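PDB 2YNK: WZI from Escherichia coli, which probably binds capsular polysaccharide as an outer-membrane beta-barrel lectin that underpins assembly of the group 1 capsule on the cell surface. Local coordinates for residues A[82-87]-A[385-390]; A[303-308]-A[332-337]; A[364-369]-A[393-398]. All coordinates share one frame; numbering follows the deposited sequence.

Contact 1. Residues A[82-87]-A[385-390]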
loop_
_atom_site.group_PDB
_atom_site.type_symbol
_atom_site.label_atom_id
_atom_site.label_comp_id
_atom_site.label_asym_id
_atom_site.label_seq_id
_atom_site.Cartn_x
_atom_site.Cartn_y
_atom_site.Cartn_z
ATOM N N THR A 82 14.531 -8.254 5.358
ATOM C CA THR A 82 14.298 -7.047 4.580
ATOM C C THR A 82 12.857 -6.589 4.789
ATOM O O THR A 82 11.990 -7.397 5.138
ATOM C CB THR A 82 14.545 -7.290 3.076
ATOM O OG1 THR A 82 13.513 -8.131 2.535
ATOM C CG2 THR A 82 15.908 -7.935 2.858
ATOM N N PRO A 83 12.590 -5.289 4.580
ATOM C CA PRO A 83 11.217 -4.788 4.601
ATOM C C PRO A 83 10.417 -5.314 3.406
ATOM O O PRO A 83 11.015 -5.700 2.407
ATOM C CB PRO A 83 11.403 -3.276 4.491
ATOM C CG PRO A 83 12.698 -3.112 3.772
ATOM C CD PRO A 83 13.556 -4.214 4.301
ATOM N N GLN A 84 9.091 -5.324 3.521
ATOM C CA GLN A 84 8.219 -5.934 2.512
ATOM C C GLN A 84 7.350 -4.907 1.820
ATOM O O GLN A 84 7.056 -3.845 2.354
ATOM C CB GLN A 84 7.307 -6.987 3.141
ATOM C CG GLN A 84 8.037 -8.086 3.873
ATOM C CD GLN A 84 8.946 -8.866 2.968
ATOM O OE1 GLN A 84 8.488 -9.712 2.197
ATOM N NE2 GLN A 84 10.248 -8.591 3.053
ATOM N N GLY A 85 6.897 -5.257 0.626
ATOM C CA GLY A 85 6.190 -4.312 -0.215
ATOM C C GLY A 85 4.703 -4.194 0.021
ATOM O O GLY A 85 4.136 -4.702 0.986
ATOM N N PHE A 86 4.085 -3.477 -0.896
ATOM C CA PHE A 86 2.654 -3.343 -0.969
ATOM C C PHE A 86 1.979 -4.671 -0.691
ATOM O O PHE A 86 2.241 -5.674 -1.356
ATOM C CB PHE A 86 2.281 -2.830 -2.356
ATOM C CG PHE A 86 0.818 -2.758 -2.598
ATOM C CD1 PHE A 86 0.143 -3.848 -3.111
ATOM C CD2 PHE A 86 0.123 -1.601 -2.324
ATOM C CE1 PHE A 86 -1.208 -3.788 -3.338
ATOM C CE2 PHE A 86 -1.231 -1.530 -2.559
ATOM C CZ PHE A 86 -1.900 -2.634 -3.061
ATOM N N GLY A 87 1.137 -4.655 0.335
ATOM C CA GLY A 87 0.336 -5.797 0.729
ATOM C C GLY A 87 1.088 -6.959 1.347
ATOM O O GLY A 87 0.520 -8.045 1.484
ATOM N N SER A 385 8.131 -15.533 -8.380
ATOM C CA SER A 385 8.744 -14.230 -8.185
ATOM C C SER A 385 10.166 -14.339 -7.665
ATOM O O SER A 385 10.549 -15.335 -7.057
ATOM C CB SER A 385 7.883 -13.370 -7.261
ATOM O OG SER A 385 7.040 -14.177 -6.464
ATOM N N THR A 386 10.952 -13.308 -7.948
ATOM C CA THR A 386 12.288 -13.178 -7.393
ATOM C C THR A 386 12.539 -11.725 -7.034
ATOM O O THR A 386 12.156 -10.817 -7.777
ATOM C CB THR A 386 13.348 -13.680 -8.373
ATOM O OG1 THR A 386 13.129 -15.075 -8.592
ATOM C CG2 THR A 386 14.751 -13.477 -7.815
ATOM N N ARG A 387 13.172 -11.512 -5.884
ATOM C CA ARG A 387 13.354 -10.172 -5.371
ATOM C C ARG A 387 14.710 -9.996 -4.732
ATOM O O ARG A 387 15.054 -10.729 -3.819
ATOM C CB ARG A 387 12.268 -9.882 -4.354
ATOM C CG ARG A 387 12.376 -8.506 -3.748
ATOM C CD ARG A 387 11.064 -8.055 -3.143
ATOM N NE ARG A 387 11.297 -6.910 -2.256
ATOM C CZ ARG A 387 11.601 -6.991 -0.961
ATOM N NH1 ARG A 387 11.709 -8.162 -0.343
ATOM N NH2 ARG A 387 11.791 -5.878 -0.275
ATOM N N LEU A 388 15.481 -9.037 -5.230
ATOM C CA LEU A 388 16.753 -8.656 -4.618
ATOM C C LEU A 388 16.595 -7.291 -3.963
ATOM O O LEU A 388 15.832 -6.448 -4.443
ATOM C CB LEU A 388 17.872 -8.598 -5.659
ATOM C CG LEU A 388 18.281 -9.918 -6.313
ATOM C CD1 LEU A 388 19.150 -9.665 -7.539
ATOM C CD2 LEU A 388 19.007 -10.816 -5.323
ATOM N N VAL A 389 17.322 -7.073 -2.873
ATOM C CA VAL A 389 17.240 -5.814 -2.154
ATOM C C VAL A 389 18.528 -5.502 -1.386
ATOM O O VAL A 389 19.138 -6.382 -0.796
ATOM C CB VAL A 389 16.017 -5.811 -1.211
ATOM C CG1 VAL A 389 15.814 -7.180 -0.596
ATOM C CG2 VAL A 389 16.161 -4.761 -0.124
ATOM N N TYR A 390 18.934 -4.238 -1.443
ATOM C CA TYR A 390 20.025 -3.691 -0.651
ATOM C C TYR A 390 19.433 -2.559 0.172
ATOM O O TYR A 390 18.738 -1.706 -0.382
ATOM C CB TYR A 390 21.142 -3.149 -1.551
ATOM C CG TYR A 390 22.183 -2.312 -0.823
ATOM C CD1 TYR A 390 21.930 -0.976 -0.490
ATOM C CD2 TYR A 390 23.409 -2.853 -0.460
ATOM C CE1 TYR A 390 22.868 -0.212 0.182
ATOM C CE2 TYR A 390 24.356 -2.095 0.211
ATOM C CZ TYR A 390 24.080 -0.776 0.527
ATOM O OH TYR A 390 25.018 -0.017 1.191
#
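R387 reaches from strand 383-393 to the loop 82-87, and its guanidinium carries the polar half of the contact. The chain leaves the strand with CG anti to the backbone N (chi1 180°) and stays extended as far as NE, which brings both terminal nitrogens up to the loop. NH2 donates to the backbone O of P83 at 2.8 Å, on a bond bent to 135° at the hydrogen. NH1 turns to OG1 of T82, 3.4 Å away, in a weak hydrogen bond; both acceptors sit at the edge of the guanidinium, P83 O tilted somewhat from its plane. NE is engaged elsewhere, in a salt bridge to E157. The Q84 amide stands almost perpendicular to the guanidinium, its NE2 3.7 Å from R387 NH1. That NE2 donates back to T82 O at 3.0 Å, arriving from above the carbonyl plane, while OE1 accepts from Q414 on strand 408-422, so the amide is held at both ends.

T82 and V389 meet methyl to methyl, CG2 to CG1 at 3.5 Å. V389 CG1 also lies 4.0 Å above one face of the R387 guanidinium, displaced toward its rim.

R387 and V389 point to the loop, whereas T386, next to R387 on the strand, touches a bound dodecane on the other side of the wall. This is the arrangement of an outer-membrane beta-barrel with a connecting loop tucked into the lumen: here R387, and Q414 through the Q84 amide, hold the loop, partly by its backbone.

Contact 2. Residues A[303-308]-A[332-337]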
loop_
_atom_site.group_PDB
_atom_site.type_symbol
_atom_site.label_atom_id
_atom_site.label_comp_id
_atom_site.label_asym_id
_atom_site.label_seq_id
_atom_site.Cartn_x
_atom_site.Cartn_y
_atom_site.Cartn_z
ATOM N N PRO A 303 7.320 21.323 -0.428
ATOM C CA PRO A 303 7.806 20.712 0.801
ATOM C C PRO A 303 9.313 20.859 0.980
ATOM O O PRO A 303 10.030 21.044 0.003
ATOM C CB PRO A 303 7.461 19.244 0.598
ATOM C CG PRO A 303 7.621 19.048 -0.863
ATOM C CD PRO A 303 7.132 20.320 -1.490
ATOM N N SER A 304 9.775 20.759 2.227
ATOM C CA SER A 304 11.204 20.783 2.564
ATOM C C SER A 304 11.549 19.565 3.431
ATOM O O SER A 304 10.668 18.778 3.784
ATOM C CB SER A 304 11.546 22.064 3.323
ATOM O OG SER A 304 10.750 23.146 2.877
ATOM N N ALA A 305 12.826 19.421 3.786
ATOM C CA ALA A 305 13.298 18.278 4.582
ATOM C C ALA A 305 12.795 16.977 3.949
ATOM O O ALA A 305 12.130 16.158 4.595
ATOM C CB ALA A 305 12.835 18.408 6.019
ATOM N N ASN A 306 13.152 16.808 2.675
ATOM C CA ASN A 306 12.480 15.872 1.777
ATOM C C ASN A 306 13.051 14.464 1.721
ATOM O O ASN A 306 14.255 14.270 1.614
ATOM C CB ASN A 306 12.459 16.442 0.355
ATOM C CG ASN A 306 11.498 17.595 0.212
ATOM O OD1 ASN A 306 10.288 17.423 0.343
ATOM N ND2 ASN A 306 12.026 18.777 -0.063
HETATM N N MSE A 307 12.149 13.489 1.776
HETATM C CA MSE A 307 12.467 12.089 1.507
HETATM C C MSE A 307 12.126 11.814 0.074
HETATM O O MSE A 307 11.184 12.392 -0.462
HETATM C CB MSE A 307 11.652 11.191 2.429
HETATM C CG MSE A 307 12.045 11.478 3.874
HETATM SE SE MSE A 307 10.864 10.491 5.082
HETATM C CE MSE A 307 9.252 11.610 4.890
ATOM N N PHE A 308 12.887 10.924 -0.551
ATOM C CA PHE A 308 12.756 10.664 -1.973
ATOM C C PHE A 308 12.484 9.204 -2.296
ATOM O O PHE A 308 12.868 8.288 -1.552
ATOM C CB PHE A 308 14.017 11.107 -2.692
ATOM C CG PHE A 308 14.221 12.585 -2.678
ATOM C CD1 PHE A 308 14.898 13.195 -1.626
ATOM C CD2 PHE A 308 13.728 13.374 -3.710
ATOM C CE1 PHE A 308 15.091 14.565 -1.610
ATOM C CE2 PHE A 308 13.918 14.745 -3.700
ATOM C CZ PHE A 308 14.600 15.341 -2.647
ATOM N N THR A 332 15.013 7.770 2.753
ATOM C CA THR A 332 14.228 8.371 3.831
ATOM C C THR A 332 15.092 9.152 4.830
ATOM O O THR A 332 14.682 9.401 5.968
ATOM C CB THR A 332 13.361 7.318 4.543
ATOM O OG1 THR A 332 14.204 6.319 5.129
ATOM C CG2 THR A 332 12.402 6.674 3.543
ATOM N N ARG A 333 16.281 9.555 4.400
ATOM C CA ARG A 333 17.016 10.595 5.107
ATOM C C ARG A 333 16.406 11.951 4.756
ATOM O O ARG A 333 15.507 12.037 3.916
ATOM C CB ARG A 333 18.496 10.574 4.714
ATOM C CG ARG A 333 19.216 9.284 5.072
ATOM C CD ARG A 333 20.649 9.290 4.576
ATOM N NE ARG A 333 20.712 9.138 3.126
ATOM C CZ ARG A 333 21.832 9.207 2.414
ATOM N NH1 ARG A 333 23.004 9.426 3.006
ATOM N NH2 ARG A 333 21.777 9.058 1.097
ATOM N N THR A 334 16.891 13.007 5.401
ATOM C CA THR A 334 16.493 14.363 5.041
ATOM C C THR A 334 17.476 14.933 4.021
ATOM O O THR A 334 18.668 15.117 4.312
ATOM C CB THR A 334 16.382 15.265 6.272
ATOM O OG1 THR A 334 15.147 14.978 6.941
ATOM C CG2 THR A 334 16.402 16.734 5.867
ATOM N N ASN A 335 16.957 15.194 2.821
ATOM C CA ASN A 335 17.764 15.618 1.687
ATOM C C ASN A 335 18.970 14.713 1.455
ATOM O O ASN A 335 20.064 15.189 1.180
ATOM C CB ASN A 335 18.216 17.067 1.865
ATOM C CG ASN A 335 17.055 18.021 2.057
ATOM O OD1 ASN A 335 15.987 17.850 1.463
ATOM N ND2 ASN A 335 17.264 19.042 2.879
HETATM N N MSE A 336 18.763 13.405 1.578
HETATM C CA MSE A 336 19.792 12.418 1.265
HETATM C C MSE A 336 21.106 12.690 1.947
HETATM O O MSE A 336 22.162 12.475 1.364
HETATM C CB MSE A 336 20.017 12.389 -0.244
HETATM C CG MSE A 336 18.716 12.423 -1.032
HETATM SE SE MSE A 336 19.071 11.863 -2.889
HETATM C CE MSE A 336 19.166 13.672 -3.685
ATOM N N SER A 337 21.060 13.156 3.189
ATOM C CA SER A 337 22.280 13.441 3.933
ATOM C C SER A 337 22.022 13.490 5.430
ATOM O O SER A 337 22.579 12.698 6.192
ATOM C CB SER A 337 22.872 14.771 3.474
ATOM O OG SER A 337 21.923 15.816 3.603
#
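The F308 ring meets N335 and M336 of the loop 332-337. CA of N335 lies at the ring edge, 4.4 Å from CE1. Selenomethionine M336 crosses the phenylalanine side chain at about a right angle, its CG 3.9 Å from CD1 and its selenium 5.1 Å from the ring centroid, 31° off the normal: an oblique Met-aromatic contact. A second flat group, the R333 guanidinium, has O of M336 3.3 Å above one face, near the rim, and is salt-bridged to D331.

The N335 amide serves the strand backbone. Its OD1 accepts from N306 N at 3.3 Å, the donor standing above the carbonyl plane, while the backbone N of N335 donates to N306 O at 3.1 Å. N306 in turn gives its ND2 to P303 O, in the plane of its own amide. Deeper in, CG of selenomethionine M307 packs on CA of T332, and CG2 of T334 rests against CA of A305, where the chain turns its corner.

N335 thus satisfies both the N-H and the C=O of buried N306, its side-chain OD1 taking the part that a backbone carbonyl plays in a neighbouring strand, and apolar contacts lie to each side of that pair.

Contact 3. Residues A[364-369]-A[393-398]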
loop_
_atom_site.group_PDB
_atom_site.type_symbol
_atom_site.label_atom_id
_atom_site.label_comp_id
_atom_site.label_asym_id
_atom_site.label_seq_id
_atom_site.Cartn_x
_atom_site.Cartn_y
_atom_site.Cartn_z
ATOM N N GLY A 364 11.415 2.713 7.822
ATOM C CA GLY A 364 11.549 3.744 8.834
ATOM C C GLY A 364 12.360 4.870 8.245
ATOM O O GLY A 364 12.583 4.919 7.036
ATOM N N GLY A 365 12.800 5.777 9.103
ATOM C CA GLY A 365 13.545 6.951 8.670
ATOM C C GLY A 365 15.035 6.701 8.560
ATOM O O GLY A 365 15.560 5.747 9.134
ATOM N N ASP A 366 15.695 7.590 7.816
ATOM C CA ASP A 366 17.141 7.568 7.562
ATOM C C ASP A 366 17.619 6.380 6.724
ATOM O O ASP A 366 18.811 6.074 6.707
ATOM C CB ASP A 366 17.922 7.622 8.878
ATOM C CG ASP A 366 17.453 8.726 9.793
ATOM O OD1 ASP A 366 17.036 9.789 9.280
ATOM O OD2 ASP A 366 17.511 8.520 11.029
ATOM N N GLY A 367 16.700 5.736 6.008
ATOM C CA GLY A 367 17.014 4.529 5.259
ATOM C C GLY A 367 17.284 4.769 3.787
ATOM O O GLY A 367 16.708 5.664 3.178
ATOM N N GLN A 368 18.167 3.956 3.218
ATOM C CA GLN A 368 18.420 3.940 1.778
ATOM C C GLN A 368 18.107 2.540 1.247
ATOM O O GLN A 368 18.491 1.542 1.863
ATOM C CB GLN A 368 19.875 4.286 1.497
ATOM C CG GLN A 368 20.338 5.547 2.189
ATOM C CD GLN A 368 21.794 5.830 1.933
ATOM O OE1 GLN A 368 22.218 5.953 0.788
ATOM N NE2 GLN A 368 22.570 5.943 2.998
ATOM N N LEU A 369 17.418 2.468 0.109
ATOM C CA LEU A 369 16.933 1.190 -0.415
ATOM C C LEU A 369 16.871 1.158 -1.943
ATOM O O LEU A 369 16.353 2.075 -2.573
ATOM C CB LEU A 369 15.558 0.888 0.173
ATOM C CG LEU A 369 14.813 -0.380 -0.253
ATOM C CD1 LEU A 369 14.178 -1.020 0.969
ATOM C CD2 LEU A 369 13.749 -0.088 -1.304
ATOM N N VAL A 393 19.663 0.707 6.990
ATOM C CA VAL A 393 18.515 1.073 7.808
ATOM C C VAL A 393 18.922 1.589 9.201
ATOM O O VAL A 393 19.926 1.147 9.774
ATOM C CB VAL A 393 17.554 -0.122 7.954
ATOM C CG1 VAL A 393 17.016 -0.530 6.594
ATOM C CG2 VAL A 393 18.236 -1.308 8.616
ATOM N N ASN A 394 18.127 2.527 9.720
ATOM C CA ASN A 394 18.270 3.079 11.077
ATOM C C ASN A 394 19.719 3.358 11.541
ATOM O O ASN A 394 20.153 2.891 12.599
ATOM C CB ASN A 394 17.519 2.192 12.085
ATOM C CG ASN A 394 17.227 2.911 13.398
ATOM O OD1 ASN A 394 17.638 4.058 13.598
ATOM N ND2 ASN A 394 16.527 2.234 14.307
ATOM N N PRO A 395 20.461 4.161 10.766
ATOM C CA PRO A 395 21.863 4.433 11.085
ATOM C C PRO A 395 22.089 5.055 12.474
ATOM O O PRO A 395 23.176 4.913 13.029
ATOM C CB PRO A 395 22.287 5.407 9.980
ATOM C CG PRO A 395 21.028 6.068 9.558
ATOM C CD PRO A 395 19.978 5.005 9.661
ATOM N N GLU A 396 21.073 5.728 13.015
ATOM C CA GLU A 396 21.137 6.349 14.345
ATOM C C GLU A 396 20.574 5.475 15.471
ATOM O O GLU A 396 20.370 5.964 16.581
ATOM C CB GLU A 396 20.390 7.694 14.331
ATOM C CG GLU A 396 20.965 8.727 13.371
ATOM C CD GLU A 396 22.425 9.036 13.656
ATOM O OE1 GLU A 396 22.803 9.119 14.848
ATOM O OE2 GLU A 396 23.201 9.179 12.684
ATOM N N ASN A 397 20.335 4.196 15.192
ATOM C CA ASN A 397 19.779 3.250 16.175
ATOM C C ASN A 397 18.637 3.825 17.009
ATOM O O ASN A 397 18.610 3.682 18.226
ATOM C CB ASN A 397 20.880 2.694 17.078
ATOM C CG ASN A 397 21.874 1.841 16.321
ATOM O OD1 ASN A 397 21.792 0.618 16.327
ATOM N ND2 ASN A 397 22.815 2.483 15.655
ATOM N N GLN A 398 17.691 4.459 16.323
ATOM C CA GLN A 398 16.540 5.099 16.949
ATOM C C GLN A 398 15.593 4.059 17.533
ATOM O O GLN A 398 15.121 3.170 16.822
ATOM C CB GLN A 398 15.759 5.944 15.924
ATOM C CG GLN A 398 16.589 6.953 15.140
ATOM C CD GLN A 398 15.807 7.682 14.063
ATOM O OE1 GLN A 398 14.974 7.095 13.352
ATOM N NE2 GLN A 398 16.083 8.967 13.919
#
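D366 meets P395 with the first atom of its side chain: CB lies 3.4 Å from CD and 3.5 Å from CG of the proline ring. The backbone O of D366 approaches the same CD, also at 3.4 Å. Beyond CB, chi1 of -50° sets CG beside the backbone N and carries the carboxylate toward Q398. OD1 accepts a weak hydrogen bond from the backbone N of N340. OD2 comes within 3.3 Å of Q398 NE2, but the angle is too poor for a hydrogen bond; the two side chains cross at about a right angle, with carboxylate and amide planes 56° apart. Q398 NE2 instead donates to OD1 of N340, so N340 is a partner of both side chains. On the flank, CG of E396 stands 4.2 Å from OD2.

The partner loop is braced from within. N394 and N397 bound a type I turn, and the N394 amide bonds both ways to the backbone of Q398, OD1 accepting from its N at 2.8 Å and ND2 donating to its O at 3.0 Å.

No hydrogen bond joins the two segments directly. Van der Waals packing of the proline on CB and O of D366, and attachment to N340, weak on the aspartate side, unite them. D366 OD2 and E396 OE2, 6.0 Å apart, would probably repel each other mildly.

In the fold
All three contacts reach the same closed sheet, contact 1 inside the barrel and contacts 2 and 3 where its strands run into loops. Contacts 2 and 3 lie about 12 Å apart between centres and are joined at T332, whose OG1 is 2.7 Å from G367 N and whose O is 2.8 Å from D366 N, both probable hydrogen bonds. Contacts 1 and 3 are about 17 Å apart between centres; they touch where CG of P83 packs on CD1 of L369 at 3.8 Å. Contacts 1 and 2 do not touch, their nearest atoms about 9 Å apart. The V389 side chain is about 8 Å from a bound hexane, that of N306 about 13 Å from one.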